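Side-chain contacts in UL37 (Suid herpesvirus 1, PDB 4K70), which serves as an inner tegument protein, probably essential to control of viral trafficking, its N-terminal half forming an elongated, all-helical structure that binds calcium ions: residues E64-A69 / A110-S115; P229-Q234 / D273-E278; G293-L298 / D314-D319; A356-A361 / P407-V412; H382-D387 / H429-R434. All blocks are in the same frame, centred on the assembly; numbering follows the deposited sequence.

Contact 1 (E64-A69 / A110-S115)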
# COMPACT_ATOMS: atom_id res chain seq x y z
N GLU A 64 35.79 -15.49 6.35
CA GLU A 64 34.45 -15.52 6.93
C GLU A 64 34.34 -14.58 8.13
O GLU A 64 33.40 -13.79 8.23
CB GLU A 64 34.07 -16.94 7.35
CG GLU A 64 33.83 -17.90 6.18
CD GLU A 64 35.09 -18.15 5.35
OE1 GLU A 64 36.20 -18.00 5.90
OE2 GLU A 64 34.97 -18.50 4.16
N ALA A 65 35.31 -14.67 9.03
CA ALA A 65 35.35 -13.81 10.22
C ALA A 65 35.48 -12.34 9.86
O ALA A 65 34.90 -11.47 10.51
CB ALA A 65 36.48 -14.23 11.15
N ALA A 66 36.27 -12.06 8.82
CA ALA A 66 36.50 -10.69 8.40
C ALA A 66 35.19 -10.10 7.89
O ALA A 66 34.79 -9.00 8.30
CB ALA A 66 37.55 -10.65 7.30
N VAL A 67 34.54 -10.84 7.01
CA VAL A 67 33.26 -10.45 6.42
C VAL A 67 32.18 -10.26 7.48
O VAL A 67 31.46 -9.25 7.48
CB VAL A 67 32.78 -11.50 5.39
CG1 VAL A 67 31.33 -11.26 4.98
CG2 VAL A 67 33.69 -11.50 4.17
N LEU A 68 32.07 -11.24 8.37
CA LEU A 68 31.11 -11.15 9.46
C LEU A 68 31.30 -9.85 10.24
O LEU A 68 30.38 -9.04 10.34
CB LEU A 68 31.22 -12.36 10.39
CG LEU A 68 30.36 -12.36 11.66
CD1 LEU A 68 28.87 -12.46 11.31
CD2 LEU A 68 30.78 -13.49 12.58
N ALA A 69 32.50 -9.65 10.79
CA ALA A 69 32.76 -8.51 11.65
C ALA A 69 32.53 -7.18 10.94
O ALA A 69 31.90 -6.28 11.49
CB ALA A 69 34.18 -8.56 12.18
N ALA A 110 41.15 -5.02 15.94
CA ALA A 110 41.25 -6.25 15.17
C ALA A 110 41.87 -5.98 13.80
O ALA A 110 42.10 -6.90 13.02
CB ALA A 110 39.87 -6.90 15.01
N GLY A 111 42.14 -4.70 13.52
CA GLY A 111 42.70 -4.31 12.23
C GLY A 111 41.74 -4.49 11.06
O GLY A 111 42.14 -4.90 9.97
N LEU A 112 40.46 -4.20 11.29
CA LEU A 112 39.46 -4.30 10.23
C LEU A 112 38.81 -2.94 10.01
O LEU A 112 39.08 -2.00 10.75
CB LEU A 112 38.38 -5.32 10.60
CG LEU A 112 38.73 -6.81 10.71
CD1 LEU A 112 37.57 -7.59 11.29
CD2 LEU A 112 39.12 -7.39 9.36
N ARG A 113 37.96 -2.84 9.00
CA ARG A 113 37.38 -1.56 8.63
C ARG A 113 36.06 -1.28 9.35
O ARG A 113 35.33 -2.20 9.69
CB ARG A 113 37.13 -1.52 7.13
CG ARG A 113 38.37 -1.82 6.28
CD ARG A 113 37.98 -1.99 4.81
NE ARG A 113 37.17 -3.19 4.59
CZ ARG A 113 36.26 -3.32 3.62
NH1 ARG A 113 36.02 -2.31 2.79
NH2 ARG A 113 35.59 -4.46 3.50
N THR A 114 35.76 0.00 9.56
CA THR A 114 34.43 0.40 9.98
C THR A 114 33.60 0.81 8.76
O THR A 114 32.41 1.11 8.88
CB THR A 114 34.48 1.57 10.96
OG1 THR A 114 34.99 2.73 10.29
CG2 THR A 114 35.35 1.23 12.16
N SER A 115 34.24 0.81 7.60
CA SER A 115 33.70 1.49 6.43
C SER A 115 33.12 0.60 5.33
O SER A 115 32.91 1.08 4.22
CB SER A 115 34.80 2.37 5.82
OG SER A 115 35.76 1.52 5.23

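Contact 2 (P229-Q234 / D273-E278)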
# COMPACT_ATOMS: atom_id res chain seq x y z
N PRO A 229 -18.51 19.25 10.92
CA PRO A 229 -19.34 20.43 10.68
C PRO A 229 -19.19 21.00 9.27
O PRO A 229 -20.19 21.46 8.70
CB PRO A 229 -18.84 21.43 11.74
CG PRO A 229 -17.51 20.90 12.19
CD PRO A 229 -17.61 19.42 12.08
N THR A 230 -17.99 20.97 8.70
CA THR A 230 -17.80 21.52 7.36
C THR A 230 -18.46 20.65 6.27
O THR A 230 -19.06 21.17 5.33
CB THR A 230 -16.31 21.85 7.07
OG1 THR A 230 -15.94 21.35 5.78
CG2 THR A 230 -15.41 21.23 8.13
N LEU A 231 -18.36 19.33 6.42
CA LEU A 231 -19.11 18.40 5.57
C LEU A 231 -20.61 18.63 5.73
O LEU A 231 -21.36 18.65 4.76
CB LEU A 231 -18.78 16.95 5.93
CG LEU A 231 -19.55 15.87 5.17
CD1 LEU A 231 -19.27 15.96 3.65
CD2 LEU A 231 -19.20 14.50 5.71
N ARG A 232 -21.03 18.77 6.98
CA ARG A 232 -22.43 19.01 7.30
C ARG A 232 -22.97 20.27 6.61
O ARG A 232 -24.04 20.24 5.99
CB ARG A 232 -22.60 19.10 8.82
CG ARG A 232 -24.02 19.23 9.29
CD ARG A 232 -24.09 19.17 10.82
NE ARG A 232 -24.58 17.88 11.29
CZ ARG A 232 -25.82 17.67 11.73
NH1 ARG A 232 -26.70 18.67 11.77
NH2 ARG A 232 -26.18 16.46 12.14
N GLU A 233 -22.22 21.37 6.69
CA GLU A 233 -22.60 22.63 6.05
C GLU A 233 -22.62 22.51 4.54
O GLU A 233 -23.43 23.13 3.86
CB GLU A 233 -21.62 23.74 6.41
CG GLU A 233 -21.49 24.03 7.89
CD GLU A 233 -20.35 25.00 8.16
OE1 GLU A 233 -19.89 25.09 9.32
OE2 GLU A 233 -19.92 25.67 7.19
N GLN A 234 -21.68 21.75 4.00
CA GLN A 234 -21.57 21.68 2.56
C GLN A 234 -22.67 20.81 1.96
O GLN A 234 -23.17 21.11 0.88
CB GLN A 234 -20.19 21.19 2.14
CG GLN A 234 -19.17 22.31 2.05
CD GLN A 234 -17.78 21.78 1.79
OE1 GLN A 234 -17.13 22.15 0.82
NE2 GLN A 234 -17.30 20.92 2.68
N ASP A 273 -29.58 17.15 6.38
CA ASP A 273 -28.56 16.68 7.30
C ASP A 273 -27.94 15.39 6.80
O ASP A 273 -28.61 14.37 6.74
CB ASP A 273 -29.19 16.43 8.68
CG ASP A 273 -28.15 16.15 9.76
OD1 ASP A 273 -26.96 15.97 9.43
OD2 ASP A 273 -28.54 16.12 10.95
N ALA A 274 -26.65 15.42 6.46
CA ALA A 274 -25.99 14.27 5.86
C ALA A 274 -25.92 13.04 6.77
O ALA A 274 -25.75 11.91 6.29
CB ALA A 274 -24.59 14.65 5.36
N TYR A 275 -26.05 13.25 8.08
CA TYR A 275 -25.90 12.15 9.04
C TYR A 275 -27.21 11.47 9.44
O TYR A 275 -27.21 10.48 10.18
CB TYR A 275 -25.14 12.63 10.28
CG TYR A 275 -23.70 12.95 9.96
CD1 TYR A 275 -22.74 11.95 9.91
CD2 TYR A 275 -23.31 14.26 9.68
CE1 TYR A 275 -21.42 12.24 9.61
CE2 TYR A 275 -21.99 14.55 9.38
CZ TYR A 275 -21.05 13.54 9.34
OH TYR A 275 -19.74 13.81 9.05
N VAL A 276 -28.32 12.00 8.93
CA VAL A 276 -29.60 11.33 9.03
C VAL A 276 -29.70 10.30 7.91
O VAL A 276 -29.57 10.65 6.72
CB VAL A 276 -30.76 12.33 8.90
CG1 VAL A 276 -32.09 11.62 9.05
CG2 VAL A 276 -30.62 13.43 9.93
N ARG A 277 -29.92 9.05 8.27
CA ARG A 277 -29.87 7.95 7.31
C ARG A 277 -31.13 7.10 7.31
O ARG A 277 -31.25 6.17 6.51
CB ARG A 277 -28.65 7.06 7.58
CG ARG A 277 -27.31 7.74 7.33
CD ARG A 277 -26.17 6.71 7.35
NE ARG A 277 -24.88 7.29 6.97
CZ ARG A 277 -24.06 7.89 7.82
NH1 ARG A 277 -24.39 8.00 9.10
NH2 ARG A 277 -22.90 8.39 7.39
N GLU A 278 -32.08 7.42 8.20
CA GLU A 278 -33.29 6.62 8.33
C GLU A 278 -34.55 7.46 8.37
O GLU A 278 -34.52 8.63 8.75
CB GLU A 278 -33.23 5.77 9.60
CG GLU A 278 -31.92 5.03 9.78
CD GLU A 278 -31.62 4.75 11.24
OE1 GLU A 278 -32.52 4.23 11.94
OE2 GLU A 278 -30.49 5.08 11.68

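Contact 3 (G293-L298 / D314-D319). With NA (sodium ion), chain J.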
# COMPACT_ATOMS: atom_id res chain seq x y z
N GLY A 293 -35.57 10.50 -17.51
CA GLY A 293 -35.64 11.95 -17.50
C GLY A 293 -34.82 12.62 -16.41
O GLY A 293 -34.52 13.81 -16.50
N VAL A 294 -34.45 11.87 -15.38
CA VAL A 294 -33.64 12.42 -14.30
C VAL A 294 -32.21 12.69 -14.77
O VAL A 294 -31.50 13.48 -14.16
CB VAL A 294 -33.62 11.49 -13.06
CG1 VAL A 294 -32.74 10.27 -13.30
CG2 VAL A 294 -33.12 12.25 -11.83
N LEU A 295 -31.79 12.05 -15.86
CA LEU A 295 -30.41 12.20 -16.33
C LEU A 295 -30.06 13.64 -16.70
O LEU A 295 -28.95 14.11 -16.42
CB LEU A 295 -30.13 11.25 -17.50
CG LEU A 295 -29.39 9.95 -17.12
CD1 LEU A 295 -29.31 9.79 -15.61
CD2 LEU A 295 -30.04 8.75 -17.74
N ALA A 296 -31.00 14.34 -17.34
CA ALA A 296 -30.83 15.75 -17.64
C ALA A 296 -30.65 16.60 -16.39
O ALA A 296 -30.19 17.74 -16.46
CB ALA A 296 -32.02 16.26 -18.46
N LEU A 297 -31.02 16.05 -15.23
CA LEU A 297 -30.86 16.77 -13.96
C LEU A 297 -29.53 16.44 -13.28
O LEU A 297 -29.28 16.86 -12.15
CB LEU A 297 -32.02 16.46 -13.01
CG LEU A 297 -33.34 17.21 -13.22
CD1 LEU A 297 -33.41 17.77 -14.61
CD2 LEU A 297 -34.53 16.30 -12.94
N LEU A 298 -28.69 15.67 -13.97
CA LEU A 298 -27.41 15.25 -13.43
C LEU A 298 -26.27 15.76 -14.31
O LEU A 298 -26.51 16.29 -15.39
CB LEU A 298 -27.34 13.72 -13.34
CG LEU A 298 -28.34 13.03 -12.40
CD1 LEU A 298 -28.24 11.51 -12.53
CD2 LEU A 298 -28.15 13.46 -10.94
N ASP A 314 -34.03 -1.22 -15.67
CA ASP A 314 -35.25 -1.41 -16.45
C ASP A 314 -35.78 -0.09 -16.97
O ASP A 314 -36.47 -0.05 -17.98
CB ASP A 314 -36.32 -2.12 -15.62
CG ASP A 314 -36.00 -3.57 -15.39
OD1 ASP A 314 -35.45 -4.20 -16.32
OD2 ASP A 314 -36.30 -4.10 -14.30
N HIS A 315 -35.45 0.99 -16.28
CA HIS A 315 -36.06 2.29 -16.57
C HIS A 315 -35.06 3.25 -17.18
O HIS A 315 -35.42 4.06 -18.05
CB HIS A 315 -36.63 2.92 -15.29
CG HIS A 315 -37.84 2.22 -14.76
ND1 HIS A 315 -37.76 1.10 -13.96
CD2 HIS A 315 -39.16 2.47 -14.94
CE1 HIS A 315 -38.98 0.69 -13.66
NE2 HIS A 315 -39.85 1.51 -14.24
N THR A 316 -33.81 3.15 -16.75
CA THR A 316 -32.81 4.16 -17.03
C THR A 316 -31.47 3.56 -17.42
O THR A 316 -31.01 2.60 -16.80
CB THR A 316 -32.62 5.04 -15.77
OG1 THR A 316 -33.80 5.84 -15.59
CG2 THR A 316 -31.39 5.94 -15.88
N GLN A 317 -30.87 4.12 -18.45
CA GLN A 317 -29.53 3.74 -18.87
C GLN A 317 -28.57 4.93 -18.71
O GLN A 317 -28.61 5.87 -19.50
CB GLN A 317 -29.54 3.25 -20.32
CG GLN A 317 -28.19 2.74 -20.79
CD GLN A 317 -27.64 1.66 -19.88
OE1 GLN A 317 -28.19 0.55 -19.81
NE2 GLN A 317 -26.58 1.99 -19.14
N VAL A 318 -27.74 4.91 -17.67
CA VAL A 318 -26.75 5.96 -17.51
C VAL A 318 -25.64 5.76 -18.53
O VAL A 318 -25.38 4.64 -18.97
CB VAL A 318 -26.14 6.01 -16.09
CG1 VAL A 318 -27.20 6.32 -15.07
CG2 VAL A 318 -25.43 4.71 -15.77
N ASP A 319 -25.00 6.85 -18.91
CA ASP A 319 -23.92 6.77 -19.88
C ASP A 319 -22.57 6.59 -19.20
O ASP A 319 -22.00 7.55 -18.68
CB ASP A 319 -23.93 8.01 -20.74
CG ASP A 319 -22.76 8.07 -21.70
OD1 ASP A 319 -22.21 7.00 -22.08
OD2 ASP A 319 -22.40 9.20 -22.08
NA NA J . -34.83 4.30 -20.51

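Contact 4 (A356-A361 / P407-V412)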
# COMPACT_ATOMS: atom_id res chain seq x y z
N ALA A 356 -25.90 -5.06 -9.68
CA ALA A 356 -27.06 -4.74 -10.51
C ALA A 356 -26.88 -5.18 -11.96
O ALA A 356 -27.80 -5.72 -12.58
CB ALA A 356 -27.35 -3.25 -10.45
N VAL A 357 -25.71 -4.93 -12.53
CA VAL A 357 -25.48 -5.29 -13.92
C VAL A 357 -25.27 -6.79 -14.08
O VAL A 357 -25.83 -7.39 -14.98
CB VAL A 357 -24.25 -4.54 -14.50
CG1 VAL A 357 -23.87 -5.14 -15.84
CG2 VAL A 357 -24.55 -3.06 -14.64
N LEU A 358 -24.45 -7.39 -13.21
CA LEU A 358 -24.15 -8.81 -13.37
C LEU A 358 -25.40 -9.68 -13.13
O LEU A 358 -25.50 -10.79 -13.65
CB LEU A 358 -23.00 -9.26 -12.46
CG LEU A 358 -21.62 -8.75 -12.87
CD1 LEU A 358 -20.52 -9.31 -11.94
CD2 LEU A 358 -21.34 -9.08 -14.32
N ASP A 359 -26.35 -9.16 -12.37
CA ASP A 359 -27.59 -9.88 -12.15
C ASP A 359 -28.41 -9.98 -13.45
O ASP A 359 -29.40 -10.68 -13.50
CB ASP A 359 -28.43 -9.24 -11.04
CG ASP A 359 -28.00 -9.70 -9.64
OD1 ASP A 359 -27.27 -10.72 -9.52
OD2 ASP A 359 -28.40 -9.04 -8.65
N ARG A 360 -27.98 -9.29 -14.51
CA ARG A 360 -28.71 -9.33 -15.77
C ARG A 360 -27.99 -10.13 -16.84
O ARG A 360 -28.55 -10.38 -17.91
CB ARG A 360 -29.01 -7.93 -16.28
CG ARG A 360 -29.98 -7.23 -15.40
CD ARG A 360 -30.28 -5.83 -15.86
NE ARG A 360 -31.21 -5.23 -14.91
CZ ARG A 360 -32.50 -5.04 -15.15
NH1 ARG A 360 -33.00 -5.37 -16.34
NH2 ARG A 360 -33.28 -4.51 -14.21
N ALA A 361 -26.76 -10.53 -16.55
CA ALA A 361 -25.97 -11.34 -17.47
C ALA A 361 -26.64 -12.70 -17.67
O ALA A 361 -27.36 -13.17 -16.79
CB ALA A 361 -24.55 -11.51 -16.92
N PRO A 407 -12.32 -17.02 -10.52
CA PRO A 407 -13.54 -17.57 -9.93
C PRO A 407 -14.70 -16.56 -9.83
O PRO A 407 -15.85 -16.96 -9.96
CB PRO A 407 -13.10 -18.05 -8.55
CG PRO A 407 -11.75 -17.44 -8.32
CD PRO A 407 -11.14 -17.21 -9.66
N LEU A 408 -14.41 -15.28 -9.63
CA LEU A 408 -15.45 -14.25 -9.63
C LEU A 408 -16.04 -13.91 -11.01
O LEU A 408 -17.25 -13.77 -11.16
CB LEU A 408 -14.93 -12.97 -8.97
CG LEU A 408 -14.89 -12.88 -7.45
CD1 LEU A 408 -14.21 -11.59 -7.02
CD2 LEU A 408 -16.30 -12.96 -6.88
N TYR A 409 -15.18 -13.78 -12.02
CA TYR A 409 -15.61 -13.16 -13.27
C TYR A 409 -15.42 -13.97 -14.52
O TYR A 409 -15.85 -13.55 -15.60
CB TYR A 409 -14.92 -11.80 -13.43
CG TYR A 409 -15.14 -10.91 -12.25
CD1 TYR A 409 -16.41 -10.46 -11.93
CD2 TYR A 409 -14.08 -10.54 -11.43
CE1 TYR A 409 -16.63 -9.65 -10.85
CE2 TYR A 409 -14.29 -9.72 -10.33
CZ TYR A 409 -15.56 -9.29 -10.04
OH TYR A 409 -15.78 -8.48 -8.97
N GLY A 410 -14.78 -15.13 -14.39
CA GLY A 410 -14.48 -15.95 -15.56
C GLY A 410 -15.70 -16.25 -16.40
O GLY A 410 -15.62 -16.38 -17.62
N ASP A 411 -16.85 -16.33 -15.74
CA ASP A 411 -18.08 -16.74 -16.39
C ASP A 411 -18.89 -15.57 -16.94
O ASP A 411 -19.81 -15.78 -17.73
CB ASP A 411 -18.93 -17.57 -15.42
CG ASP A 411 -18.39 -18.99 -15.24
OD1 ASP A 411 -17.69 -19.48 -16.15
OD2 ASP A 411 -18.67 -19.61 -14.19
N VAL A 412 -18.56 -14.35 -16.54
CA VAL A 412 -19.27 -13.17 -17.07
C VAL A 412 -18.40 -12.27 -17.96
O VAL A 412 -18.86 -11.21 -18.39
CB VAL A 412 -19.88 -12.29 -15.94
CG1 VAL A 412 -21.09 -12.98 -15.31
CG2 VAL A 412 -18.82 -11.93 -14.90

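Contact 5 (H382-D387 / H429-R434). With NA (sodium ion), chain F; CA (calcium ion), chain D.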
# COMPACT_ATOMS: atom_id res chain seq x y z
N HIS A 382 -10.41 -0.39 -6.08
CA HIS A 382 -10.64 0.12 -4.72
C HIS A 382 -10.07 -0.80 -3.65
O HIS A 382 -9.51 -0.34 -2.64
CB HIS A 382 -12.13 0.38 -4.46
CG HIS A 382 -12.61 1.67 -5.03
ND1 HIS A 382 -12.17 2.90 -4.58
CD2 HIS A 382 -13.50 1.94 -6.03
CE1 HIS A 382 -12.76 3.86 -5.26
NE2 HIS A 382 -13.58 3.31 -6.14
N ARG A 383 -10.23 -2.10 -3.87
CA ARG A 383 -9.66 -3.11 -3.00
C ARG A 383 -8.13 -3.03 -2.91
O ARG A 383 -7.57 -3.18 -1.83
CB ARG A 383 -10.03 -4.50 -3.50
CG ARG A 383 -11.43 -4.91 -3.18
CD ARG A 383 -11.49 -6.41 -3.08
NE ARG A 383 -11.79 -7.09 -4.34
CZ ARG A 383 -11.31 -8.29 -4.66
NH1 ARG A 383 -10.48 -8.92 -3.84
NH2 ARG A 383 -11.65 -8.86 -5.81
N LEU A 384 -7.48 -2.85 -4.05
CA LEU A 384 -6.02 -2.82 -4.10
C LEU A 384 -5.42 -1.53 -3.58
O LEU A 384 -4.27 -1.51 -3.15
CB LEU A 384 -5.53 -3.00 -5.55
CG LEU A 384 -5.74 -4.37 -6.19
CD1 LEU A 384 -5.68 -4.26 -7.70
CD2 LEU A 384 -4.71 -5.35 -5.69
N LEU A 385 -6.17 -0.43 -3.67
CA LEU A 385 -5.58 0.89 -3.48
C LEU A 385 -4.94 1.08 -2.10
O LEU A 385 -3.88 1.70 -1.99
CB LEU A 385 -6.61 1.99 -3.75
CG LEU A 385 -6.12 3.42 -3.52
CD1 LEU A 385 -4.88 3.74 -4.35
CD2 LEU A 385 -7.23 4.43 -3.78
N ASP A 386 -5.56 0.56 -1.04
CA ASP A 386 -5.00 0.76 0.30
C ASP A 386 -3.65 0.09 0.48
O ASP A 386 -2.86 0.48 1.34
CB ASP A 386 -5.99 0.33 1.43
CG ASP A 386 -6.11 -1.19 1.57
OD1 ASP A 386 -6.95 -1.80 0.85
OD2 ASP A 386 -5.38 -1.78 2.40
N ASP A 387 -3.36 -0.90 -0.36
CA ASP A 387 -2.15 -1.68 -0.20
C ASP A 387 -1.05 -1.17 -1.12
O ASP A 387 0.10 -1.58 -0.99
CB ASP A 387 -2.42 -3.13 -0.53
CG ASP A 387 -3.49 -3.72 0.36
OD1 ASP A 387 -3.20 -3.92 1.56
OD2 ASP A 387 -4.60 -3.98 -0.15
N HIS A 429 -2.97 -3.23 -15.98
CA HIS A 429 -2.47 -2.09 -16.73
C HIS A 429 -2.21 -0.88 -15.84
O HIS A 429 -1.31 -0.07 -16.09
CB HIS A 429 -3.42 -1.72 -17.88
CG HIS A 429 -2.77 -0.86 -18.93
ND1 HIS A 429 -1.79 -1.35 -19.78
CD2 HIS A 429 -2.92 0.45 -19.24
CE1 HIS A 429 -1.39 -0.37 -20.58
NE2 HIS A 429 -2.06 0.73 -20.27
N CYS A 430 -3.00 -0.74 -14.79
CA CYS A 430 -2.91 0.45 -13.96
C CYS A 430 -2.45 0.15 -12.54
O CYS A 430 -1.84 1.00 -11.89
CB CYS A 430 -4.24 1.22 -13.97
SG CYS A 430 -5.73 0.21 -13.53
N MET A 431 -2.70 -1.07 -12.07
CA MET A 431 -2.46 -1.41 -10.66
C MET A 431 -1.37 -2.45 -10.41
O MET A 431 -1.06 -2.75 -9.25
CB MET A 431 -3.76 -1.87 -9.98
CG MET A 431 -4.89 -0.86 -10.03
SD MET A 431 -4.49 0.68 -9.19
CE MET A 431 -4.55 0.24 -7.44
N ALA A 432 -0.79 -3.01 -11.48
CA ALA A 432 0.25 -4.03 -11.32
C ALA A 432 1.37 -3.49 -10.43
O ALA A 432 1.71 -2.31 -10.51
CB ALA A 432 0.82 -4.45 -12.67
N PRO A 433 1.92 -4.36 -9.56
CA PRO A 433 3.05 -3.98 -8.71
C PRO A 433 4.25 -3.58 -9.56
O PRO A 433 4.54 -4.25 -10.56
CB PRO A 433 3.34 -5.28 -7.97
CG PRO A 433 2.04 -5.97 -7.88
CD PRO A 433 1.41 -5.70 -9.23
N ARG A 434 4.91 -2.49 -9.19
CA ARG A 434 6.13 -2.05 -9.89
C ARG A 434 7.32 -1.87 -8.92
O ARG A 434 7.95 -0.81 -8.90
CB ARG A 434 5.86 -0.75 -10.65
CG ARG A 434 4.90 -0.94 -11.83
CD ARG A 434 4.11 0.33 -12.19
NE ARG A 434 3.04 0.04 -13.16
CZ ARG A 434 2.14 0.92 -13.61
NH1 ARG A 434 2.15 2.19 -13.20
NH2 ARG A 434 1.21 0.53 -14.47
NA NA F . -9.04 -0.28 -0.20
CA CA D . -6.85 -4.10 0.26
O HOH W 1 -6.61 -6.31 -0.68

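Contact 1 (E64-A69 / A110-S115)
L112 drives its two methyls onto A66 and A69 of helix 63-78, and the chain leading up to it explains how it gets there. A110 follows the last turn of helix 101-109. G111 then takes a positive phi (69°), a backbone shape that glycine adopts with little strain, and two bonds back into that turn make a Schellman motif. The chain leaves the helix extended at L112. With CG anti to the carbonyl carbon (chi1 -66°), the leucine spreads its fork over the neighbouring helix: CD1 lies 3.6 Å from A69 CB, and CD2 reaches A66 CB at 4.2 Å. A66 and A69, three residues apart, fall on one side of their helix, where a methyl is small enough to let the loop come close, the CA atoms of A66 and L112 being 7.3 Å apart. This is loop-on-helix packing in an all-helical fold, and Y57 of helix 39-60 and R457 of helix 438-458 also touch L112, adding to its burial. R113, next along, carries a long charged side chain that reaches salt bridges with E70 and E450. T114 uses its hydroxyl in a hydrogen bond with D121, at the start of helix 120-137.

Contact 2 (P229-Q234 / D273-E278)
R232 NH2 is drawn to both carboxylate oxygens of D273, forming a salt bridge with OD2 at 2.7 Å and lying 2.9 Å from OD1. The aspartate opens a type I beta turn, D273 to V276, in the loop after helix 260-271, and the arginine reaches it from the first turn of helix 229-240. The two charged groups do not meet in a common plane: guanidinium and carboxylate are turned 70° apart, with OD1 over one face of the guanidinium. The pairing is therefore mainly one of opposite charges rather than a flat two-pronged bond. Arginine suits the place because its length spans the gap, its chain extended as far as CG and CD and then bent at chi3 (-104°). Aspartate suits the turn because its short carboxylate can fold back as an Asx turn, OD1 accepting from Y275 N at 3.2 Å, which helps fix the carboxylate for the arginine. Y275 lies beside R232 with its ring only 8° from the guanidinium plane, though the approach is oblique. The tyrosine hydroxyl is hydrogen-bonded to the backbone N of N228, just before the helix, while F223 of helix 208-223 touches both Y275 and L231. At the inner end of the contact L231 CD2 comes to 3.5 Å from Y275 OH and 4.2 Å from Y275 CZ.

Contact 3 (G293-L298 / D314-D319)
L295 supplies the apolar part of this contact, setting its two methyls against three consecutive residues of 314-319. It meets T316 tip to tip, CD2 to CG2 at 3.6 Å, and crosses V318 at about a right angle, where CD1 lies 4.1 Å from CG1. The same CD2 also rests 3.7 Å from the carbonyl O of Q317. A forked leucine suits this place, since each branch can serve a different neighbour on an extended strip of chain. T316 suits its own place by being two-sided: CG2 stands anti to the backbone N and faces the leucine, while OG1, anti to the carbonyl carbon (chi1 -70°), makes a hydrogen bond with the carbonyl of T290.

Among polar interactions, the side chain of Q317 starts out away from 293-298 and folds its amide onto the next residue. NE2 gives a nearly straight hydrogen bond of 2.9 Å to V318 O, in the carbonyl plane and on a lone pair, with the V318 oxygen nearly in the amide plane, which would fix the rotation of the amide. Metal binding forms the third group: the sodium ion takes H315 O at 2.5 Å, with Q292 as its other protein ligand.

The contact joins two loops, one before and one after the short helix 307-311, and helix 366-385 packs against Q317 and V318 through V371.

Contact 4 (A356-A361 / P407-V412)
L358 stands at about a right angle to both Y409 and V412, and its two methyls divide the work between them. The setting is helix-end packing in an all-helical fold: L358 and Y409 lie near the ends of helices 347-358 and 405-409, with A361 and V412 three residues further along each chain segment. A chi1 of -72° places the leucine CG beside the backbone N and sends the side chain toward the other helix. CD1 goes to the rim of the tyrosine ring, near the ring plane, 4.1 Å from CE1, so this is an edge contact. CD2 turns instead to the valine, 3.8 Å from CG2 and 3.9 Å from CB, resting against the branch point as well as the methyl. Beta-branched valine is apt here because its two methyls diverge at once from the backbone: both lie against L358 CD2, and CG1 also reaches A361. The tyrosine ring is further positioned by its own neighbour, L408, whose CB sits 3.5 Å above one face, offset toward the rim. Its hydroxyl is hydrogen-bonded to E354, a turn earlier on helix 347-358, so that the ring joins the two helices through its polar end as well as its edge. L416 packs on L358 from the following loop. Small A361 closes the turn L358 to A361 and places its CB 4.1 Å from V412 CG1.

Contact 5 (H382-D387 / H429-R434)
M431 folds its side chain against L384, the two running past each other in opposite directions. This is helix-end packing between helices 366-385 and 422-431, in a buried part of the all-helical fold. L384 CD1 sits 3.8 Å from M431 CB, while M431 CE curls back to L384 CB at 3.9 Å and L385 CA at 4.1 Å. Methionine suits the site because its flexible thioether chain can bend, here at chi2 (-62°) and chi3 (-73°), and so wrap the leucine's base. Farther out, Y398 and V401 of helix 392-402 pack on L384, and P333 and V336 of helix 333-342 pack on M431.

The end of helix 366-385 that carries L384 is also a metal site. D386 OD1 bridges the two ions, 2.4 Å from the calcium ion and 2.8 Å from the sodium ion, and H382 O is a further sodium ligand. Short aspartates and backbone carbonyls, hard oxygen donors, are apt for calcium, and the site lies at the same helix end as L384. Calcium is further held by R383 O, a water and D387 OD2, the last at 2.3 Å.

Overall arrangement
From the N terminus, contact 1 closes a mostly helical excursion between helix 63-78 and the loop after helix 101-109, far from the rest: its centre is about 43 Å from that of contact 5 and about 74 Å from that of contact 3. Contact 2 closes the next loop, joining the start of helix 229-240 to the loop after helix 260-271. Contact 3 closes a short one around helix 307-311. These three follow in series. Contacts 4 and 5 instead cross, their segments alternating, and so interlock the ends of helices 347-358, 366-385, 405-409 and 422-431. A salt bridge from D314 to R360 joins contacts 3 and 4, and L408 packing on R383 joins contacts 4 and 5.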